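Local coordinates for NAD-dependent epimerase/dehydratase domain-containing protein (PDB 3IUS) that is of unknown function but probably binds NAD or a related dinucleotide through a Rossmann-type domain, as in short-chain dehydrogenase/reductase relatives and NAD-dependent epimerases, at residues P145-R150 / P199-V204; V115-P120 / V204-D209. One frame throughout, in Å; residues are numbered along the deposited sequence.

Contact 1 of 2, residues P145-R150 / P199-V204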
loop_
_atom_site.group_PDB
_atom_site.type_symbol
_atom_site.label_atom_id
_atom_site.label_comp_id
_atom_site.label_asym_id
_atom_site.label_seq_id
_atom_site.Cartn_x
_atom_site.Cartn_y
_atom_site.Cartn_z
ATOM N N PRO A 145 -7.160 -9.174 -16.263
ATOM C CA PRO A 145 -8.111 -9.021 -15.153
ATOM C C PRO A 145 -7.524 -8.088 -14.104
ATOM O O PRO A 145 -7.302 -8.512 -12.970
ATOM C CB PRO A 145 -8.214 -10.434 -14.566
ATOM C CG PRO A 145 -7.386 -11.325 -15.457
ATOM C CD PRO A 145 -6.436 -10.453 -16.194
ATOM N N LEU A 146 -7.278 -6.841 -14.490
ATOM C CA LEU A 146 -6.540 -5.893 -13.661
ATOM C C LEU A 146 -7.393 -5.238 -12.584
ATOM O O LEU A 146 -8.544 -4.876 -12.816
ATOM C CB LEU A 146 -5.918 -4.801 -14.538
ATOM C CG LEU A 146 -5.202 -3.699 -13.757
ATOM C CD1 LEU A 146 -3.906 -4.235 -13.140
ATOM C CD2 LEU A 146 -4.943 -2.495 -14.640
ATOM N N HIS A 147 -6.802 -5.065 -11.405
ATOM C CA HIS A 147 -7.442 -4.368 -10.309
ATOM C C HIS A 147 -6.373 -3.470 -9.755
ATOM O O HIS A 147 -5.245 -3.911 -9.567
ATOM C CB HIS A 147 -7.920 -5.355 -9.240
ATOM C CG HIS A 147 -8.841 -6.409 -9.773
ATOM N ND1 HIS A 147 -8.398 -7.456 -10.552
ATOM C CD2 HIS A 147 -10.181 -6.568 -9.655
ATOM C CE1 HIS A 147 -9.426 -8.215 -10.891
ATOM N NE2 HIS A 147 -10.518 -7.701 -10.358
ATOM N N VAL A 148 -6.719 -2.205 -9.549
ATOM C CA VAL A 148 -5.781 -1.235 -9.004
ATOM C C VAL A 148 -6.182 -0.889 -7.583
ATOM O O VAL A 148 -7.342 -0.571 -7.312
ATOM C CB VAL A 148 -5.744 0.051 -9.851
ATOM C CG1 VAL A 148 -4.953 1.146 -9.128
ATOM C CG2 VAL A 148 -5.154 -0.234 -11.234
ATOM N N PHE A 149 -5.208 -0.927 -6.679
ATOM C CA PHE A 149 -5.455 -0.636 -5.280
ATOM C C PHE A 149 -4.618 0.553 -4.877
ATOM O O PHE A 149 -3.398 0.458 -4.812
ATOM C CB PHE A 149 -5.110 -1.853 -4.412
ATOM C CG PHE A 149 -5.898 -3.082 -4.760
ATOM C CD1 PHE A 149 -7.115 -3.333 -4.148
ATOM C CD2 PHE A 149 -5.427 -3.976 -5.712
ATOM C CE1 PHE A 149 -7.852 -4.456 -4.479
ATOM C CE2 PHE A 149 -6.156 -5.103 -6.041
ATOM C CZ PHE A 149 -7.368 -5.342 -5.420
ATOM N N ARG A 150 -5.281 1.679 -4.633
ATOM C CA ARG A 150 -4.594 2.890 -4.224
ATOM C C ARG A 150 -4.463 2.895 -2.710
ATOM O O ARG A 150 -5.415 3.174 -1.979
ATOM C CB ARG A 150 -5.314 4.132 -4.765
ATOM C CG ARG A 150 -5.495 4.060 -6.292
ATOM C CD ARG A 150 -6.201 5.277 -6.893
ATOM N NE ARG A 150 -6.163 5.220 -8.355
ATOM C CZ ARG A 150 -7.021 5.844 -9.161
ATOM N NH1 ARG A 150 -8.003 6.577 -8.648
ATOM N NH2 ARG A 150 -6.899 5.727 -10.480
ATOM N N PRO A 199 -13.459 -11.054 -8.455
ATOM C CA PRO A 199 -12.771 -10.293 -9.506
ATOM C C PRO A 199 -13.700 -9.396 -10.331
ATOM O O PRO A 199 -14.821 -9.783 -10.671
ATOM C CB PRO A 199 -12.158 -11.384 -10.387
ATOM C CG PRO A 199 -12.051 -12.579 -9.497
ATOM C CD PRO A 199 -13.239 -12.505 -8.589
ATOM N N ASP A 200 -13.213 -8.205 -10.656
ATOM C CA ASP A 200 -13.974 -7.210 -11.397
ATOM C C ASP A 200 -13.010 -6.437 -12.298
ATOM O O ASP A 200 -12.630 -5.310 -11.996
ATOM C CB ASP A 200 -14.698 -6.276 -10.422
ATOM C CG ASP A 200 -15.656 -5.316 -11.113
ATOM O OD1 ASP A 200 -16.031 -5.558 -12.280
ATOM O OD2 ASP A 200 -16.051 -4.320 -10.474
ATOM N N PRO A 201 -12.600 -7.058 -13.413
ATOM C CA PRO A 201 -11.555 -6.518 -14.290
ATOM C C PRO A 201 -11.716 -5.032 -14.583
ATOM O O PRO A 201 -12.770 -4.605 -15.051
ATOM C CB PRO A 201 -11.725 -7.344 -15.566
ATOM C CG PRO A 201 -12.179 -8.661 -15.059
ATOM C CD PRO A 201 -13.112 -8.346 -13.913
ATOM N N GLY A 202 -10.673 -4.260 -14.290
ATOM C CA GLY A 202 -10.671 -2.829 -14.541
ATOM C C GLY A 202 -10.970 -1.964 -13.325
ATOM O O GLY A 202 -10.793 -0.748 -13.367
ATOM N N ALA A 203 -11.413 -2.588 -12.239
ATOM C CA ALA A 203 -11.850 -1.851 -11.061
ATOM C C ALA A 203 -10.676 -1.181 -10.364
ATOM O O ALA A 203 -9.577 -1.712 -10.361
ATOM C CB ALA A 203 -12.574 -2.767 -10.098
ATOM N N VAL A 204 -10.941 -0.007 -9.800
ATOM C CA VAL A 204 -9.999 0.710 -8.945
ATOM C C VAL A 204 -10.612 0.826 -7.554
ATOM O O VAL A 204 -11.793 1.141 -7.418
ATOM C CB VAL A 204 -9.726 2.123 -9.491
ATOM C CG1 VAL A 204 -8.751 2.872 -8.584
ATOM C CG2 VAL A 204 -9.184 2.053 -10.900
#

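Contact 2 of 2, residues V115-P120 / V204-D209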
loop_
_atom_site.group_PDB
_atom_site.type_symbol
_atom_site.label_atom_id
_atom_site.label_comp_id
_atom_site.label_asym_id
_atom_site.label_seq_id
_atom_site.Cartn_x
_atom_site.Cartn_y
_atom_site.Cartn_z
ATOM N N VAL A 115 -12.209 12.864 -2.091
ATOM C CA VAL A 115 -12.011 12.307 -3.416
ATOM C C VAL A 115 -12.426 10.845 -3.402
ATOM O O VAL A 115 -12.421 10.196 -2.359
ATOM C CB VAL A 115 -10.529 12.427 -3.858
ATOM C CG1 VAL A 115 -10.082 13.886 -3.814
ATOM C CG2 VAL A 115 -9.617 11.573 -2.968
ATOM N N ASP A 116 -12.833 10.329 -4.555
ATOM C CA ASP A 116 -13.118 8.911 -4.662
ATOM C C ASP A 116 -12.450 8.355 -5.911
ATOM O O ASP A 116 -11.655 9.040 -6.555
ATOM C CB ASP A 116 -14.628 8.614 -4.622
ATOM C CG ASP A 116 -15.403 9.264 -5.765
ATOM O OD1 ASP A 116 -14.850 9.410 -6.871
ATOM O OD2 ASP A 116 -16.586 9.616 -5.549
ATOM N N GLU A 117 -12.772 7.117 -6.248
ATOM C CA GLU A 117 -12.122 6.451 -7.361
ATOM C C GLU A 117 -12.470 7.080 -8.716
ATOM O O GLU A 117 -11.841 6.757 -9.718
ATOM C CB GLU A 117 -12.440 4.953 -7.359
ATOM C CG GLU A 117 -11.877 4.180 -6.161
ATOM C CD GLU A 117 -12.784 4.201 -4.942
ATOM O OE1 GLU A 117 -13.681 5.070 -4.860
ATOM O OE2 GLU A 117 -12.597 3.337 -4.056
ATOM N N THR A 118 -13.450 7.986 -8.741
ATOM C CA THR A 118 -13.823 8.668 -9.989
ATOM C C THR A 118 -13.179 10.042 -10.128
ATOM O O THR A 118 -13.313 10.705 -11.152
ATOM C CB THR A 118 -15.356 8.839 -10.130
ATOM O OG1 THR A 118 -15.825 9.830 -9.201
ATOM C CG2 THR A 118 -16.071 7.522 -9.887
ATOM N N THR A 119 -12.492 10.482 -9.083
ATOM C CA THR A 119 -11.849 11.782 -9.104
ATOM C C THR A 119 -10.680 11.831 -10.090
ATOM O O THR A 119 -9.860 10.919 -10.129
ATOM C CB THR A 119 -11.365 12.140 -7.696
ATOM O OG1 THR A 119 -12.495 12.155 -6.817
ATOM C CG2 THR A 119 -10.693 13.506 -7.681
ATOM N N PRO A 120 -10.604 12.904 -10.896
ATOM C CA PRO A 120 -9.501 13.058 -11.856
ATOM C C PRO A 120 -8.122 12.985 -11.191
ATOM O O PRO A 120 -7.974 13.399 -10.045
ATOM C CB PRO A 120 -9.735 14.461 -12.429
ATOM C CG PRO A 120 -11.208 14.681 -12.285
ATOM C CD PRO A 120 -11.587 13.997 -11.000
ATOM N N VAL A 204 -10.941 -0.007 -9.800
ATOM C CA VAL A 204 -9.999 0.710 -8.945
ATOM C C VAL A 204 -10.612 0.826 -7.554
ATOM O O VAL A 204 -11.793 1.141 -7.418
ATOM C CB VAL A 204 -9.726 2.123 -9.491
ATOM C CG1 VAL A 204 -8.751 2.872 -8.584
ATOM C CG2 VAL A 204 -9.184 2.053 -10.900
ATOM N N TYR A 205 -9.811 0.599 -6.513
ATOM C CA TYR A 205 -10.302 0.666 -5.145
ATOM C C TYR A 205 -9.350 1.497 -4.325
ATOM O O TYR A 205 -8.155 1.223 -4.323
ATOM C CB TYR A 205 -10.347 -0.721 -4.501
ATOM C CG TYR A 205 -11.118 -1.747 -5.290
ATOM C CD1 TYR A 205 -12.486 -1.888 -5.124
ATOM C CD2 TYR A 205 -10.471 -2.584 -6.185
ATOM C CE1 TYR A 205 -13.197 -2.829 -5.846
ATOM C CE2 TYR A 205 -11.171 -3.528 -6.913
ATOM C CZ TYR A 205 -12.529 -3.653 -6.731
ATOM O OH TYR A 205 -13.223 -4.594 -7.464
ATOM N N ASN A 206 -9.886 2.502 -3.644
ATOM C CA ASN A 206 -9.137 3.195 -2.595
ATOM C C ASN A 206 -9.024 2.291 -1.379
ATOM O O ASN A 206 -10.014 1.709 -0.946
ATOM C CB ASN A 206 -9.854 4.472 -2.172
ATOM C CG ASN A 206 -9.811 5.546 -3.222
ATOM O OD1 ASN A 206 -10.624 6.475 -3.201
ATOM N ND2 ASN A 206 -8.873 5.436 -4.149
ATOM N N VAL A 207 -7.831 2.195 -0.796
ATOM C CA VAL A 207 -7.645 1.334 0.361
ATOM C C VAL A 207 -7.082 2.168 1.493
ATOM O O VAL A 207 -5.875 2.355 1.596
ATOM C CB VAL A 207 -6.733 0.123 0.061
ATOM C CG1 VAL A 207 -6.684 -0.804 1.264
ATOM C CG2 VAL A 207 -7.250 -0.637 -1.160
ATOM N N CYS A 208 -7.987 2.687 2.314
ATOM C CA CYS A 208 -7.638 3.562 3.427
ATOM C C CYS A 208 -8.683 3.361 4.516
ATOM O O CYS A 208 -9.750 2.822 4.252
ATOM C CB CYS A 208 -7.655 5.025 2.978
ATOM S SG CYS A 208 -9.215 5.522 2.164
ATOM N N ASP A 209 -8.390 3.803 5.731
ATOM C CA ASP A 209 -9.369 3.680 6.801
ATOM C C ASP A 209 -10.375 4.838 6.820
ATOM O O ASP A 209 -10.428 5.646 5.890
ATOM C CB ASP A 209 -8.684 3.473 8.161
ATOM C CG ASP A 209 -8.048 4.730 8.695
ATOM O OD1 ASP A 209 -8.349 5.831 8.181
ATOM O OD2 ASP A 209 -7.250 4.614 9.653
HETATM O O HOH W 1 -12.812 1.914 -1.595
#

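Contact 1 of 2, residues P145-R150 / P199-V204
Asp200 N donates to His147 NE2 at 2.8 Å, and the donor lies at the edge of the imidazole, 7° out of the ring plane. NE2 is therefore the acceptor nitrogen of this histidine. His147 ND1 is the donor end and bonds to the carbonyl of Val98 on the neighbouring strand, while Trp97 stacks on the ring. With CG beside the backbone N (chi1 -56°), the ring reaches out from the strand to the loop at Pro199 and Asp200. Its two nitrogens thus tie together two parts of the chain.

Two backbone bonds follow. Gly202 N donates to Leu146 O at 2.7 Å. Val148 N donates to Ala203 O at 3.0 Å. Both Gly202 N and Ala203 O belong to a type II turn, Asp200 to Ala203, closed by a bond from Ala203 N to Asp200 O. Gly202 has a positive phi, where a side chain would collide with the preceding carbonyl O. The turn leads from helix 185-197 into strand 204-207, which joins strand 146-155 in parallel in the Rossmann-type sheet. Val148 and Val204 form the bridge.

Their side chains lie on the same face of the sheet, with Val148 CB 4.1 Å from Val204 CG2. The other methyl, Val204 CG1, is anti to its backbone N (chi1 179°) and sits over the centre of one guanidinium face of Arg150, 3.5 Å from CZ. Glu135 on helix 126-140 pairs with that guanidinium in a salt bridge, and Tyr107 OH also bonds to it. At the far end, Pro201 CB packs on Pro145 CA at 4.0 Å.

Contact 2 of 2, residues V115-P120 / V204-D209
Glu117 and Asn206 reach toward each other from opposite directions, and their flat ends stack. The carboxylate and amide planes are only 8° apart. Glu117 CD lies 3.7 Å from Asn206 CG. The Glu117 chain is bent at chi2 (86°), which turns the carboxylate across the strand backbone. OE2 then accepts from Asn206 N at 2.9 Å. The bond is nearly straight at the hydrogen, but the donor comes from the anti side, 29° out of the carboxylate plane. A water donates to the same OE2 and to Asn206 O, so it bridges the carboxylate to the strand. OE1 forms a salt bridge with Arg259 of helix 258-262.

Glu117 belongs to a type I turn, Asp116 to Thr119, which lies between strand 114-115 and helix 126-140. Its start is also an Asx turn: Asp116 OD1 accepts from Thr118 N at 2.7 Å. Thr118 OG1 donates to the same oxygen on its syn side. Thr119 OG1 accepts from Asp116 N. These bonds lie within the loop and hold the turn that carries Glu117 to the strand.

The aliphatic part of Glu117 lies over the strand too, with CG 3.3 Å from Val204 O. That carbonyl oxygen is buried here and has no polar partner in the model. Were Glu117 replaced by an alanine, Asn206 N would probably lose its acceptor and Arg259 this carboxylate mate. Val204 CG1 is 4.2 Å from Glu117 CG.

Overall arrangement
Contacts 1 and 2 share Val204, and their centres lie 12 Å apart. Contact 1 brings the chain into strand 204-207, and contact 2 covers the strand further on. Along the sequence, contact 1 is nested inside the loop that contact 2 closes. The two are also joined directly by the pairing of strands 146-155 and 204-207. Val148 O to Tyr205 N, at 2.8 Å, and Arg150 O to Val207 N, at 2.9 Å, are probable hydrogen bonds. Phe149 CE1 packs 3.6 Å from Tyr205 CD2. The glycine pattern at Gly12 and Gly14, after strand 7-11, is consistent with a dinucleotide site at the carboxyl-terminal ends of the strands of this sheet.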